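Local coordinates for oxaloacetate acetyl hydrolase (Cryphonectria parasitica, PDB 3LYE), which is a TIM-barrel enzyme of the phosphoenolpyruvate phosphomutase family, assembled from four copies of its chain, at residues N77-M80 with I81-D85; G31-D34 with G35-R39. All blocks are in the same frame, centred on the assembly; numbering follows the deposited sequence.

Contact 1 (N77-M80 with I81-D85); sequences NADM and IANLD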
# COMPACT_ATOMS: atom_id res chain seq x y z
N ASN A 77 -7.67 2.15 5.25
CA ASN A 77 -7.97 2.76 6.54
C ASN A 77 -9.09 2.01 7.24
O ASN A 77 -9.05 1.82 8.44
CB ASN A 77 -8.30 4.23 6.35
CG ASN A 77 -7.92 5.09 7.54
OD1 ASN A 77 -6.92 4.84 8.21
ND2 ASN A 77 -8.68 6.13 7.77
N ALA A 78 -10.10 1.58 6.50
CA ALA A 78 -11.21 0.87 7.10
C ALA A 78 -10.81 -0.50 7.61
O ALA A 78 -11.25 -0.92 8.65
CB ALA A 78 -12.38 0.77 6.11
N ASP A 79 -9.97 -1.19 6.87
CA ASP A 79 -9.48 -2.52 7.24
C ASP A 79 -8.70 -2.37 8.56
O ASP A 79 -8.82 -3.16 9.50
CB ASP A 79 -8.61 -3.02 6.10
CG ASP A 79 -7.92 -4.27 6.41
OD1 ASP A 79 -6.74 -4.25 6.82
OD2 ASP A 79 -8.55 -5.29 6.29
N MET A 80 -7.88 -1.33 8.64
CA MET A 80 -7.13 -1.09 9.84
C MET A 80 -8.05 -0.81 11.03
O MET A 80 -7.95 -1.43 12.09
CB MET A 80 -6.13 0.08 9.64
CG MET A 80 -5.27 0.38 10.85
SD MET A 80 -6.01 1.57 12.04
CE MET A 80 -6.05 3.09 11.06
N ILE A 81 -8.98 0.12 10.86
CA ILE A 81 -9.84 0.50 11.97
C ILE A 81 -10.78 -0.58 12.44
O ILE A 81 -10.91 -0.81 13.64
CB ILE A 81 -10.64 1.79 11.60
CG1 ILE A 81 -9.70 2.99 11.48
CG2 ILE A 81 -11.74 2.05 12.63
CD1 ILE A 81 -10.29 4.16 10.76
N ALA A 82 -11.44 -1.25 11.51
CA ALA A 82 -12.41 -2.25 11.90
C ALA A 82 -11.86 -3.42 12.64
O ALA A 82 -12.59 -4.04 13.42
CB ALA A 82 -13.10 -2.78 10.63
N ASN A 83 -10.58 -3.70 12.45
CA ASN A 83 -9.95 -4.87 13.03
C ASN A 83 -9.00 -4.67 14.18
O ASN A 83 -8.33 -5.61 14.60
CB ASN A 83 -9.34 -5.70 11.88
CG ASN A 83 -10.38 -6.05 10.84
OD1 ASN A 83 -10.41 -5.49 9.69
ND2 ASN A 83 -11.28 -6.91 11.22
N LEU A 84 -8.96 -3.46 14.69
CA LEU A 84 -8.11 -3.16 15.84
C LEU A 84 -8.45 -4.16 16.95
O LEU A 84 -7.56 -4.63 17.66
CB LEU A 84 -8.24 -1.72 16.27
CG LEU A 84 -7.70 -0.71 15.28
CD1 LEU A 84 -8.01 0.70 15.75
CD2 LEU A 84 -6.20 -0.92 15.06
N ASP A 85 -9.74 -4.44 17.12
CA ASP A 85 -10.20 -5.42 18.07
C ASP A 85 -11.10 -6.38 17.23
O ASP A 85 -12.16 -5.98 16.77
CB ASP A 85 -10.96 -4.78 19.21
CG ASP A 85 -11.57 -5.80 20.17
OD1 ASP A 85 -12.22 -5.35 21.14
OD2 ASP A 85 -11.40 -7.02 19.97
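The last full turn of helix 71-82 is tied by a bond from A82 N to A78 O, 2.9 Å long and nearly straight at 169°. A second helical bond, I81 N to N77 O at 3.0 Å, precedes it. One residue further the ladder slackens: N83 N is divided between D79 O and M80 O, each weakly bonded at 3.5 Å, and N83 is where the chain leaves helical geometry. Side chains pack alongside these bonds. M80 starts anti to its backbone N (chi1 -179°) and then bends at both chi2 and chi3, and the two bends bring the methyl across toward I81. The methyl CE thereby rests 3.7 Å from I81 CG1, and SD lies 3.9 Å from L84 CD2, so the thioether spans two residues of the following segment. The branch point of L84 also closes over the end of the helix, with CG 3.3 Å from M80 O. Further along I81, at CD1, the amide nitrogen ND2 of N77 lies 3.9 Å away, while that ND2 is hydrogen-bonded to T56 OG1. D79 turns its carboxylate to other partners: S115 OG, and R114 and R75 of the third subunit in salt bridges. Those paired charges probably favour an ionised carboxylate, although D79 is buried; the helix thus ends in apolar packing on one side and intersubunit charge pairing on another.

Contact 2 (G31-D34 with G35-R39); sequences GVYD and GLSAR
D34 OD2 takes two hydrogen bonds from one residue, S37: the hydroxyl OG donates at 2.7 Å, nearly along the C-O axis, and the backbone N at 2.8 Å, reaching the syn side but 31° out of the carboxylate plane. The second is the capping bond that makes D34 the N-cap of helix 35-43. S37 OG works both ways, since it also accepts from Y33 N at 3.0 Å, with the N-H pointing almost straight at it (175°). A chi1 of 54° sets this hydroxyl between the N and C branches of its own backbone, turned back to the loop that precedes the helix. The first helical bond, A38 N to D34 O at 3.1 Å, follows. Beside these bonds, S37 OG and D34 OD2 both stand 3.6 Å above one face of the Y33 ring, toward its rim. The other carboxylate oxygen, D34 OD1, is bonded to S59 OG of the second subunit. Further out, V32 packs against the helix from the strand end: CG1 is 3.6 Å from S37 O, and CG2 is 4.1 Å from A38 CB. Such a tight strand-to-helix turn, with its aspartate N-cap, opens the first beta-alpha-beta unit of the barrel, strand 27-32, helix 35-43 and strand 49-51.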
# COMPACT_ATOMS: atom_id res chain seq x y z
N GLY A 31 -17.28 10.03 14.30
CA GLY A 31 -16.41 10.00 13.14
C GLY A 31 -14.95 9.94 13.55
O GLY A 31 -14.45 10.81 14.21
N VAL A 32 -14.30 8.88 13.12
CA VAL A 32 -12.91 8.57 13.36
C VAL A 32 -12.20 8.56 12.02
O VAL A 32 -12.80 8.34 10.99
CB VAL A 32 -12.70 7.31 14.20
CG1 VAL A 32 -13.40 7.43 15.54
CG2 VAL A 32 -13.18 6.10 13.46
N TYR A 33 -10.88 8.72 12.05
CA TYR A 33 -10.13 8.82 10.83
C TYR A 33 -8.75 8.21 10.81
O TYR A 33 -8.07 8.26 9.78
CB TYR A 33 -9.95 10.32 10.52
CG TYR A 33 -9.12 11.08 11.51
CD1 TYR A 33 -7.74 11.17 11.36
CD2 TYR A 33 -9.69 11.70 12.61
CE1 TYR A 33 -6.97 11.84 12.26
CE2 TYR A 33 -8.91 12.40 13.52
CZ TYR A 33 -7.54 12.46 13.35
OH TYR A 33 -6.79 13.20 14.24
N ASP A 34 -8.34 7.62 11.92
CA ASP A 34 -7.02 7.02 12.05
C ASP A 34 -7.02 6.09 13.24
O ASP A 34 -8.07 5.91 13.89
CB ASP A 34 -5.91 8.07 12.12
CG ASP A 34 -5.77 8.74 13.49
OD1 ASP A 34 -4.65 9.21 13.79
OD2 ASP A 34 -6.78 8.80 14.24
N GLY A 35 -5.87 5.53 13.55
CA GLY A 35 -5.80 4.58 14.64
C GLY A 35 -6.00 5.19 16.01
O GLY A 35 -6.68 4.62 16.85
N LEU A 36 -5.45 6.38 16.21
CA LEU A 36 -5.58 7.04 17.49
C LEU A 36 -7.03 7.43 17.78
O LEU A 36 -7.56 7.16 18.84
CB LEU A 36 -4.68 8.25 17.54
CG LEU A 36 -4.69 9.00 18.87
CD1 LEU A 36 -4.16 8.13 20.04
CD2 LEU A 36 -3.96 10.30 18.79
N SER A 37 -7.67 8.08 16.82
CA SER A 37 -9.06 8.48 17.01
C SER A 37 -9.95 7.24 17.21
O SER A 37 -10.81 7.21 18.09
CB SER A 37 -9.59 9.35 15.86
OG SER A 37 -9.41 8.71 14.62
N ALA A 38 -9.74 6.20 16.43
CA ALA A 38 -10.53 4.99 16.59
C ALA A 38 -10.29 4.32 17.94
O ALA A 38 -11.24 3.91 18.63
CB ALA A 38 -10.23 4.01 15.46
N ARG A 39 -9.03 4.22 18.35
CA ARG A 39 -8.72 3.60 19.64
C ARG A 39 -9.32 4.40 20.80
O ARG A 39 -9.72 3.83 21.80
CB ARG A 39 -7.20 3.50 19.81
CG ARG A 39 -6.54 2.39 19.01
CD ARG A 39 -6.88 1.00 19.52
NE ARG A 39 -5.92 0.05 18.98
CZ ARG A 39 -5.90 -1.24 19.27
NH1 ARG A 39 -4.97 -2.00 18.73
NH2 ARG A 39 -6.82 -1.76 20.08

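One helix ends in contact 1 and another begins in contact 2, and the two lie against each other, their centres about 9 Å apart. The polar join is N77 ND2 to Y33 O, a probable hydrogen bond of 3.0 Å that ties helix 71-82 to the loop after strand 27-32. Packing surrounds it: I81 CG2 lies 3.8 Å from A38 CB, and M80 CE rests 3.5 Å from the backbone N of G35. Both contacts also touch the second subunit, so this joint between neighbouring barrel helices borders an interface. The side chains of N77 and Y33 each lie about 12 Å from a bound calcium ion, too far to coordinate it.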